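Local coordinates for L0028 (Mitochondria associated protein) (Escherichia coli, PDB 3GCG) that probably acts as a secreted bacterial effector that switches on a host Rho-family GTPase by promoting nucleotide exchange, as relatives of the SopE-like fold do, at residues Val17-Leu27 / Phe103-Lys113; Tyr51-Leu60 / Val152-Ile163. All blocks are in the same frame, centred on the assembly; numbering follows the deposited sequence.

Interaction 1 (Val17-Leu27 / Phe103-Lys113)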
loop_
_atom_site.group_PDB
_atom_site.type_symbol
_atom_site.label_atom_id
_atom_site.label_comp_id
_atom_site.label_asym_id
_atom_site.label_seq_id
_atom_site.Cartn_x
_atom_site.Cartn_y
_atom_site.Cartn_z
ATOM N N VAL B 17 23.881 13.586 0.389
ATOM C CA VAL B 17 23.230 14.745 0.992
ATOM C C VAL B 17 22.055 15.206 0.145
ATOM O O VAL B 17 22.115 15.192 -1.083
ATOM C CB VAL B 17 24.215 15.933 1.157
ATOM C CG1 VAL B 17 23.492 17.137 1.739
ATOM C CG2 VAL B 17 25.363 15.526 2.062
ATOM N N ILE B 18 20.985 15.620 0.808
ATOM C CA ILE B 18 19.814 16.084 0.099
ATOM C C ILE B 18 19.192 17.215 0.902
ATOM O O ILE B 18 19.283 17.230 2.125
ATOM C CB ILE B 18 18.812 14.918 -0.099
ATOM C CG1 ILE B 18 17.814 15.270 -1.205
ATOM C CG2 ILE B 18 18.105 14.604 1.206
ATOM C CD1 ILE B 18 16.981 14.097 -1.669
ATOM N N ASN B 19 18.585 18.175 0.211
ATOM C CA ASN B 19 17.954 19.320 0.863
ATOM C C ASN B 19 16.512 18.977 1.245
ATOM O O ASN B 19 15.583 19.196 0.463
ATOM C CB ASN B 19 17.963 20.525 -0.084
ATOM C CG ASN B 19 17.435 21.785 0.565
ATOM O OD1 ASN B 19 16.545 21.727 1.404
ATOM N ND2 ASN B 19 17.972 22.938 0.165
ATOM N N HIS B 20 16.334 18.443 2.449
ATOM C CA HIS B 20 15.014 18.059 2.950
ATOM C C HIS B 20 14.009 19.199 2.844
ATOM O O HIS B 20 12.810 18.972 2.646
ATOM C CB HIS B 20 15.145 17.597 4.397
ATOM C CG HIS B 20 16.136 16.495 4.574
ATOM N ND1 HIS B 20 15.841 15.179 4.291
ATOM C CD2 HIS B 20 17.444 16.519 4.926
ATOM C CE1 HIS B 20 16.924 14.442 4.456
ATOM N NE2 HIS B 20 17.911 15.230 4.840
ATOM N N GLY B 21 14.505 20.427 2.968
ATOM C CA GLY B 21 13.644 21.589 2.858
ATOM C C GLY B 21 13.053 21.736 1.467
ATOM O O GLY B 21 11.868 22.044 1.329
ATOM N N LYS B 22 13.870 21.535 0.434
ATOM C CA LYS B 22 13.383 21.636 -0.942
ATOM C C LYS B 22 12.409 20.510 -1.217
ATOM O O LYS B 22 11.417 20.695 -1.913
ATOM C CB LYS B 22 14.534 21.564 -1.958
ATOM C CG LYS B 22 15.301 22.874 -2.108
ATOM C CD LYS B 22 16.354 22.814 -3.211
ATOM C CE LYS B 22 16.962 24.200 -3.429
ATOM N NZ LYS B 22 17.984 24.234 -4.513
ATOM N N LEU B 23 12.701 19.334 -0.674
ATOM C CA LEU B 23 11.817 18.194 -0.868
ATOM C C LEU B 23 10.452 18.513 -0.289
ATOM O O LEU B 23 9.433 18.341 -0.957
ATOM C CB LEU B 23 12.390 16.947 -0.190
ATOM C CG LEU B 23 13.407 16.176 -1.038
ATOM C CD1 LEU B 23 14.090 15.108 -0.212
ATOM C CD2 LEU B 23 12.685 15.562 -2.239
ATOM N N THR B 24 10.445 18.998 0.952
ATOM C CA THR B 24 9.201 19.334 1.638
ATOM C C THR B 24 8.387 20.330 0.829
ATOM O O THR B 24 7.167 20.204 0.728
ATOM C CB THR B 24 9.466 19.933 3.043
ATOM O OG1 THR B 24 10.087 18.953 3.878
ATOM C CG2 THR B 24 8.162 20.374 3.686
ATOM N N ASN B 25 9.058 21.323 0.255
ATOM C CA ASN B 25 8.354 22.319 -0.543
ATOM C C ASN B 25 7.738 21.681 -1.771
ATOM O O ASN B 25 6.657 22.070 -2.206
ATOM C CB ASN B 25 9.296 23.454 -0.953
ATOM C CG ASN B 25 9.474 24.478 0.148
ATOM O OD1 ASN B 25 9.648 24.123 1.316
ATOM N ND2 ASN B 25 9.432 25.754 -0.214
ATOM N N GLN B 26 8.428 20.694 -2.327
ATOM C CA GLN B 26 7.922 19.997 -3.503
ATOM C C GLN B 26 6.788 19.050 -3.097
ATOM O O GLN B 26 5.850 18.827 -3.855
ATOM C CB GLN B 26 9.063 19.237 -4.189
ATOM C CG GLN B 26 10.052 20.158 -4.908
ATOM C CD GLN B 26 11.168 19.402 -5.620
ATOM O OE1 GLN B 26 11.014 18.236 -5.983
ATOM N NE2 GLN B 26 12.290 20.076 -5.840
ATOM N N LEU B 27 6.874 18.505 -1.889
ATOM C CA LEU B 27 5.830 17.614 -1.390
ATOM C C LEU B 27 4.582 18.469 -1.119
ATOM O O LEU B 27 3.472 18.104 -1.494
ATOM C CB LEU B 27 6.287 16.946 -0.094
ATOM C CG LEU B 27 5.491 15.777 0.500
ATOM C CD1 LEU B 27 5.634 15.839 2.008
ATOM C CD2 LEU B 27 4.022 15.824 0.121
ATOM N N PHE B 103 5.475 9.717 -2.175
ATOM C CA PHE B 103 5.761 10.915 -2.944
ATOM C C PHE B 103 7.204 10.848 -3.462
ATOM O O PHE B 103 7.455 11.070 -4.645
ATOM C CB PHE B 103 5.582 12.156 -2.078
ATOM C CG PHE B 103 6.206 13.381 -2.655
ATOM C CD1 PHE B 103 5.666 13.987 -3.782
ATOM C CD2 PHE B 103 7.352 13.922 -2.085
ATOM C CE1 PHE B 103 6.260 15.116 -4.339
ATOM C CE2 PHE B 103 7.959 15.056 -2.634
ATOM C CZ PHE B 103 7.410 15.650 -3.762
ATOM N N LEU B 104 8.147 10.525 -2.579
ATOM C CA LEU B 104 9.559 10.443 -2.968
ATOM C C LEU B 104 9.803 9.471 -4.122
ATOM O O LEU B 104 10.618 9.735 -5.010
ATOM C CB LEU B 104 10.421 10.020 -1.774
ATOM C CG LEU B 104 10.457 10.948 -0.554
ATOM C CD1 LEU B 104 11.196 10.273 0.609
ATOM C CD2 LEU B 104 11.125 12.269 -0.947
ATOM N N GLN B 105 9.079 8.356 -4.115
ATOM C CA GLN B 105 9.232 7.327 -5.135
ATOM C C GLN B 105 9.189 7.850 -6.569
ATOM O O GLN B 105 9.905 7.340 -7.438
ATOM C CB GLN B 105 8.167 6.243 -4.924
ATOM C CG GLN B 105 8.300 5.008 -5.811
ATOM C CD GLN B 105 7.773 5.234 -7.211
ATOM O OE1 GLN B 105 6.733 5.869 -7.398
ATOM N NE2 GLN B 105 8.477 4.708 -8.203
ATOM N N SER B 106 8.359 8.861 -6.824
ATOM C CA SER B 106 8.251 9.414 -8.170
ATOM C C SER B 106 8.736 10.864 -8.278
ATOM O O SER B 106 8.357 11.593 -9.198
ATOM C CB SER B 106 6.805 9.303 -8.673
ATOM O OG SER B 106 5.888 9.943 -7.804
ATOM N N ASN B 107 9.581 11.269 -7.339
ATOM C CA ASN B 107 10.133 12.620 -7.317
ATOM C C ASN B 107 11.477 12.652 -8.058
ATOM O O ASN B 107 12.347 11.821 -7.814
ATOM C CB ASN B 107 10.293 13.067 -5.859
ATOM C CG ASN B 107 10.912 14.443 -5.729
ATOM O OD1 ASN B 107 12.135 14.584 -5.631
ATOM N ND2 ASN B 107 10.068 15.472 -5.731
ATOM N N LYS B 108 11.630 13.613 -8.967
ATOM C CA LYS B 108 12.849 13.763 -9.777
ATOM C C LYS B 108 14.108 13.993 -8.955
ATOM O O LYS B 108 15.088 13.250 -9.070
ATOM C CB LYS B 108 12.711 14.942 -10.742
ATOM C CG LYS B 108 11.491 14.929 -11.624
ATOM C CD LYS B 108 11.391 16.243 -12.392
ATOM C CE LYS B 108 10.048 16.378 -13.090
ATOM N NZ LYS B 108 9.913 17.689 -13.791
ATOM N N TYR B 109 14.083 15.046 -8.145
ATOM C CA TYR B 109 15.219 15.406 -7.306
ATOM C C TYR B 109 15.684 14.219 -6.465
ATOM O O TYR B 109 16.874 13.900 -6.418
ATOM C CB TYR B 109 14.835 16.592 -6.411
ATOM C CG TYR B 109 15.902 17.017 -5.422
ATOM C CD1 TYR B 109 17.218 17.233 -5.829
ATOM C CD2 TYR B 109 15.582 17.238 -4.080
ATOM C CE1 TYR B 109 18.198 17.660 -4.921
ATOM C CE2 TYR B 109 16.547 17.665 -3.164
ATOM C CZ TYR B 109 17.851 17.872 -3.592
ATOM O OH TYR B 109 18.800 18.278 -2.690
ATOM N N PHE B 110 14.737 13.566 -5.801
ATOM C CA PHE B 110 15.044 12.407 -4.974
ATOM C C PHE B 110 15.661 11.258 -5.772
ATOM O O PHE B 110 16.644 10.653 -5.349
ATOM C CB PHE B 110 13.784 11.884 -4.296
ATOM C CG PHE B 110 14.012 10.613 -3.526
ATOM C CD1 PHE B 110 14.625 10.646 -2.275
ATOM C CD2 PHE B 110 13.646 9.378 -4.070
ATOM C CE1 PHE B 110 14.874 9.466 -1.578
ATOM C CE2 PHE B 110 13.888 8.199 -3.382
ATOM C CZ PHE B 110 14.504 8.240 -2.133
ATOM N N ASN B 111 15.076 10.946 -6.922
ATOM C CA ASN B 111 15.591 9.845 -7.733
ATOM C C ASN B 111 16.947 10.126 -8.365
ATOM O O ASN B 111 17.709 9.197 -8.651
ATOM C CB ASN B 111 14.555 9.444 -8.784
ATOM C CG ASN B 111 13.492 8.513 -8.209
ATOM O OD1 ASN B 111 13.787 7.378 -7.839
ATOM N ND2 ASN B 111 12.261 8.994 -8.119
ATOM N N GLN B 112 17.252 11.407 -8.571
ATOM C CA GLN B 112 18.544 11.801 -9.121
ATOM C C GLN B 112 19.570 11.389 -8.062
ATOM O O GLN B 112 20.662 10.913 -8.384
ATOM C CB GLN B 112 18.563 13.319 -9.365
ATOM C CG GLN B 112 19.906 13.925 -9.793
ATOM C CD GLN B 112 20.583 13.187 -10.945
ATOM O OE1 GLN B 112 19.929 12.562 -11.775
ATOM N NE2 GLN B 112 21.904 13.277 -11.002
ATOM N N LYS B 113 19.197 11.547 -6.793
ATOM C CA LYS B 113 20.067 11.167 -5.681
ATOM C C LYS B 113 20.164 9.640 -5.591
ATOM O O LYS B 113 21.202 9.093 -5.216
ATOM C CB LYS B 113 19.525 11.728 -4.359
ATOM C CG LYS B 113 19.578 13.246 -4.243
ATOM C CD LYS B 113 21.004 13.762 -4.131
ATOM C CE LYS B 113 21.026 15.276 -4.037
ATOM N NZ LYS B 113 22.407 15.802 -3.894
HETATM O O HOH W 1 24.576 14.198 -2.332
HETATM O O HOH W 2 12.076 17.100 -8.207
#
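Asn19 N, at the N-cap of helix 20-32, gives its hydrogen to Tyr109 OH of helix 108-118 in a nearly straight bond (168°), 2.9 Å long, arriving at the edge of the phenol ring and in its plane. One turn after Tyr109, Lys113, its chain folded at the second torsion (chi2 -69°), puts NZ 2.9 Å from Val17 O, almost in line with that carbonyl; a water also links NZ to Val17 N. Asn107 works in both directions. Its OD1 caps helix 108-118 by accepting from Phe110 N at 2.8 Å, while ND2 donates to Gln26 OE1 at 2.9 Å; a second water, held by Tyr109 N, also donates to that OE1. With alanine at this position, Phe110 N would probably lose its cap and Gln26 OE1 its protein donor, keeping the water.

Apolar contacts fill the space between these bonds. Ile18 CG1 lies 3.3 Å from Tyr109 CE2. Leu23 drives CD2 between Leu104 CD2, at 3.9 Å, and the edge of the Tyr109 ring. At the far end, Leu27 CA sits over one face of Phe103, 3.7 Å from the ring centroid, a CH-pi contact.

Residues 20-27 and 108-113 run at 140° to each other, nearer antiparallel than parallel. Helix 20-32 packs on helices 99-105 and 108-118, and helix 124-146 adjoins it and the latter, with Val138 against Leu23 and Ile135 against Phe110.

Interaction 2 (Tyr51-Leu60 / Val152-Ile163)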
loop_
_atom_site.group_PDB
_atom_site.type_symbol
_atom_site.label_atom_id
_atom_site.label_comp_id
_atom_site.label_asym_id
_atom_site.label_seq_id
_atom_site.Cartn_x
_atom_site.Cartn_y
_atom_site.Cartn_z
ATOM N N TYR B 51 1.749 8.065 9.396
ATOM C CA TYR B 51 3.187 7.818 9.553
ATOM C C TYR B 51 3.514 7.267 10.941
ATOM O O TYR B 51 4.322 6.349 11.089
ATOM C CB TYR B 51 3.992 9.101 9.335
ATOM C CG TYR B 51 5.486 8.850 9.321
ATOM C CD1 TYR B 51 6.156 8.565 8.132
ATOM C CD2 TYR B 51 6.213 8.809 10.513
ATOM C CE1 TYR B 51 7.504 8.239 8.125
ATOM C CE2 TYR B 51 7.566 8.476 10.520
ATOM C CZ TYR B 51 8.202 8.192 9.326
ATOM O OH TYR B 51 9.535 7.840 9.342
ATOM N N ILE B 52 2.880 7.839 11.956
ATOM C CA ILE B 52 3.084 7.408 13.326
ATOM C C ILE B 52 2.526 6.003 13.541
ATOM O O ILE B 52 3.156 5.183 14.216
ATOM C CB ILE B 52 2.410 8.374 14.305
ATOM C CG1 ILE B 52 3.090 9.743 14.231
ATOM C CG2 ILE B 52 2.482 7.818 15.727
ATOM C CD1 ILE B 52 2.350 10.826 15.027
ATOM N N SER B 53 1.350 5.733 12.968
ATOM C CA SER B 53 0.710 4.419 13.086
ATOM C C SER B 53 1.542 3.353 12.406
ATOM O O SER B 53 1.643 2.228 12.887
ATOM C CB SER B 53 -0.682 4.421 12.447
ATOM O OG SER B 53 -1.572 5.245 13.169
ATOM N N ARG B 54 2.129 3.699 11.271
ATOM C CA ARG B 54 2.944 2.734 10.565
ATOM C C ARG B 54 4.222 2.496 11.372
ATOM O O ARG B 54 4.699 1.368 11.464
ATOM C CB ARG B 54 3.210 3.229 9.137
ATOM C CG ARG B 54 4.588 3.723 8.825
ATOM C CD ARG B 54 5.435 2.646 8.188
ATOM N NE ARG B 54 6.652 3.224 7.626
ATOM C CZ ARG B 54 6.717 3.830 6.445
ATOM N NH1 ARG B 54 5.635 3.928 5.682
ATOM N NH2 ARG B 54 7.860 4.374 6.041
ATOM N N THR B 55 4.756 3.553 11.983
ATOM C CA THR B 55 5.954 3.429 12.818
ATOM C C THR B 55 5.625 2.451 13.947
ATOM O O THR B 55 6.433 1.598 14.299
ATOM C CB THR B 55 6.371 4.792 13.434
ATOM O OG1 THR B 55 6.746 5.694 12.389
ATOM C CG2 THR B 55 7.564 4.625 14.362
ATOM N N VAL B 56 4.420 2.575 14.498
ATOM C CA VAL B 56 3.989 1.689 15.569
ATOM C C VAL B 56 3.843 0.262 15.056
ATOM O O VAL B 56 4.339 -0.672 15.675
ATOM C CB VAL B 56 2.644 2.137 16.174
ATOM C CG1 VAL B 56 2.136 1.082 17.130
ATOM C CG2 VAL B 56 2.805 3.464 16.900
ATOM N N ASN B 57 3.158 0.091 13.930
ATOM C CA ASN B 57 2.973 -1.240 13.360
ATOM C C ASN B 57 4.297 -1.896 12.989
ATOM O O ASN B 57 4.446 -3.106 13.081
ATOM C CB ASN B 57 2.072 -1.178 12.127
ATOM C CG ASN B 57 0.617 -1.339 12.475
ATOM O OD1 ASN B 57 0.252 -2.239 13.220
ATOM N ND2 ASN B 57 -0.228 -0.471 11.933
ATOM N N ARG B 58 5.245 -1.074 12.566
ATOM C CA ARG B 58 6.573 -1.527 12.179
ATOM C C ARG B 58 7.287 -2.083 13.407
ATOM O O ARG B 58 7.986 -3.097 13.333
ATOM C CB ARG B 58 7.363 -0.343 11.629
ATOM C CG ARG B 58 8.407 -0.696 10.612
ATOM C CD ARG B 58 8.236 0.190 9.385
ATOM N NE ARG B 58 8.520 -0.550 8.163
ATOM C CZ ARG B 58 9.733 -0.727 7.657
ATOM N NH1 ARG B 58 10.798 -0.206 8.253
ATOM N NH2 ARG B 58 9.883 -1.459 6.571
ATOM N N THR B 59 7.118 -1.400 14.536
ATOM C CA THR B 59 7.750 -1.825 15.777
ATOM C C THR B 59 7.127 -3.144 16.231
ATOM O O THR B 59 7.815 -4.023 16.755
ATOM C CB THR B 59 7.576 -0.754 16.880
ATOM O OG1 THR B 59 8.103 0.497 16.420
ATOM C CG2 THR B 59 8.313 -1.164 18.141
ATOM N N LEU B 60 5.821 -3.278 16.027
ATOM C CA LEU B 60 5.139 -4.505 16.403
ATOM C C LEU B 60 5.627 -5.651 15.525
ATOM O O LEU B 60 5.856 -6.755 16.015
ATOM C CB LEU B 60 3.623 -4.339 16.266
ATOM C CG LEU B 60 2.965 -3.601 17.433
ATOM C CD1 LEU B 60 1.521 -3.259 17.107
ATOM C CD2 LEU B 60 3.048 -4.483 18.666
ATOM N N VAL B 152 10.707 9.691 15.686
ATOM C CA VAL B 152 10.592 8.261 15.408
ATOM C C VAL B 152 11.191 7.353 16.475
ATOM O O VAL B 152 10.586 6.344 16.836
ATOM C CB VAL B 152 11.218 7.905 14.045
ATOM C CG1 VAL B 152 11.235 6.392 13.851
ATOM C CG2 VAL B 152 10.413 8.551 12.931
ATOM N N SER B 153 12.378 7.697 16.969
ATOM C CA SER B 153 13.034 6.888 17.999
ATOM C C SER B 153 12.181 6.901 19.256
ATOM O O SER B 153 12.068 5.902 19.966
ATOM C CB SER B 153 14.415 7.450 18.328
ATOM O OG SER B 153 14.307 8.755 18.873
ATOM N N GLU B 154 11.576 8.048 19.525
ATOM C CA GLU B 154 10.726 8.186 20.689
ATOM C C GLU B 154 9.476 7.313 20.518
ATOM O O GLU B 154 9.123 6.540 21.408
ATOM C CB GLU B 154 10.356 9.659 20.878
ATOM C CG GLU B 154 11.575 10.576 20.835
ATOM C CD GLU B 154 11.258 12.005 21.233
ATOM O OE1 GLU B 154 10.298 12.582 20.677
ATOM O OE2 GLU B 154 11.978 12.549 22.096
ATOM N N ILE B 155 8.822 7.435 19.365
ATOM C CA ILE B 155 7.632 6.643 19.059
ATOM C C ILE B 155 7.946 5.155 19.252
ATOM O O ILE B 155 7.178 4.424 19.882
ATOM C CB ILE B 155 7.177 6.885 17.598
ATOM C CG1 ILE B 155 6.722 8.332 17.431
ATOM C CG2 ILE B 155 6.054 5.940 17.223
ATOM C CD1 ILE B 155 6.467 8.713 15.994
ATOM N N LYS B 156 9.077 4.716 18.704
ATOM C CA LYS B 156 9.516 3.324 18.827
ATOM C C LYS B 156 9.677 2.883 20.281
ATOM O O LYS B 156 9.207 1.815 20.669
ATOM C CB LYS B 156 10.855 3.116 18.123
ATOM C CG LYS B 156 10.793 3.063 16.604
ATOM C CD LYS B 156 12.132 2.581 16.030
ATOM C CE LYS B 156 12.069 2.420 14.517
ATOM N NZ LYS B 156 13.334 1.855 13.953
ATOM N N ALA B 157 10.365 3.703 21.071
ATOM C CA ALA B 157 10.609 3.400 22.481
ATOM C C ALA B 157 9.290 3.325 23.252
ATOM O O ALA B 157 9.051 2.387 24.006
ATOM C CB ALA B 157 11.523 4.465 23.091
ATOM N N ILE B 158 8.439 4.327 23.057
ATOM C CA ILE B 158 7.145 4.351 23.714
ATOM C C ILE B 158 6.371 3.078 23.369
ATOM O O ILE B 158 5.769 2.454 24.243
ATOM C CB ILE B 158 6.337 5.581 23.269
ATOM C CG1 ILE B 158 7.020 6.853 23.784
ATOM C CG2 ILE B 158 4.900 5.467 23.759
ATOM C CD1 ILE B 158 6.339 8.137 23.345
ATOM N N THR B 159 6.400 2.690 22.096
ATOM C CA THR B 159 5.706 1.483 21.649
ATOM C C THR B 159 6.291 0.239 22.318
ATOM O O THR B 159 5.552 -0.613 22.816
ATOM C CB THR B 159 5.801 1.315 20.116
ATOM O OG1 THR B 159 5.212 2.452 19.472
ATOM C CG2 THR B 159 5.086 0.047 19.667
ATOM N N GLN B 160 7.619 0.138 22.321
ATOM C CA GLN B 160 8.309 -0.994 22.938
ATOM C C GLN B 160 7.843 -1.172 24.380
ATOM O O GLN B 160 7.623 -2.293 24.852
ATOM C CB GLN B 160 9.830 -0.772 22.928
ATOM C CG GLN B 160 10.485 -0.929 21.568
ATOM C CD GLN B 160 11.989 -0.709 21.607
ATOM O OE1 GLN B 160 12.463 0.369 21.976
ATOM N NE2 GLN B 160 12.750 -1.733 21.219
ATOM N N ASN B 161 7.703 -0.050 25.075
ATOM C CA ASN B 161 7.271 -0.049 26.464
ATOM C C ASN B 161 5.810 -0.484 26.567
ATOM O O ASN B 161 5.392 -1.022 27.588
ATOM C CB ASN B 161 7.451 1.349 27.063
ATOM C CG ASN B 161 7.702 1.311 28.557
ATOM O OD1 ASN B 161 6.847 1.704 29.353
ATOM N ND2 ASN B 161 8.878 0.825 28.946
ATOM N N ALA B 162 5.034 -0.235 25.514
ATOM C CA ALA B 162 3.629 -0.636 25.496
ATOM C C ALA B 162 3.591 -2.147 25.301
ATOM O O ALA B 162 2.875 -2.863 26.003
ATOM C CB ALA B 162 2.890 0.060 24.351
ATOM N N ILE B 163 4.371 -2.627 24.337
ATOM C CA ILE B 163 4.435 -4.056 24.066
ATOM C C ILE B 163 4.833 -4.793 25.355
ATOM O O ILE B 163 4.234 -5.804 25.724
ATOM C CB ILE B 163 5.473 -4.359 22.967
ATOM C CG1 ILE B 163 5.020 -3.731 21.649
ATOM C CG2 ILE B 163 5.652 -5.870 22.810
ATOM C CD1 ILE B 163 6.034 -3.871 20.525
#
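Thr59 and Thr159 meet methyl to methyl in a knobs-into-holes arrangement within this all-helical, probably SopE-like fold. The axes of the two segments come within 9.3 Å and cross at -50°, and the Thr59 side chain is a knob seated among Lys156, Thr159, Gln160 and Ile163. The pair reaches tip to tip, CG2 of Thr59 lying 3.8 Å from CG2 of Thr159.

One conformation governs the threonines. In Thr55, Thr59 and Thr159 the methyl stands opposite the backbone N (chi1 of OG1 -56° to -64°), which gives the methyl to the neighbour, though Thr59 OG1 and Thr159 OG1 still touch carbons of the other helix. Each OG1 donates to the carbonyl four residues earlier, which also accepts from the threonine's own N on the opposite face of its plane; buried hydroxyls are thereby satisfied without a polar partner across the interface.

Ile155 splits its two branches: CG2 presses on the Thr55 methyl, while the extended arm carries CD1 to Ile52 CG1 at 3.9 Å. Val56 lays CG2 against Thr159 OG1 and Ile155. At one end Val152 CG2 approaches the edge of the Tyr51 ring in its plane, and that ring is stacked with Phe143. The opposite end is closed by Leu60, whose CD2 meets the CD1 of Ile163 at 3.6 Å.

How the interactions relate
Interaction 1 and interaction 2 lie on opposite sides of the chain's centre, their centres about 25 Å apart and their nearest atoms about 9 Å apart, so they do not touch. Their segments interleave along the chain: 17-27, 51-60, 103-113, then 152-163. Helices 20-32 and 41-67 follow one another yet pair with quite different partners, the first with helices 99-105 and 108-118, the second with the last helix, 152-166. Helix 124-146 borders both contacts. This crossed order ties early and late parts of the chain together in two separate places. Gln105 in one segment and Arg58 in another also meet the second protein chain of the assembly, consistent with two arms presented to one target.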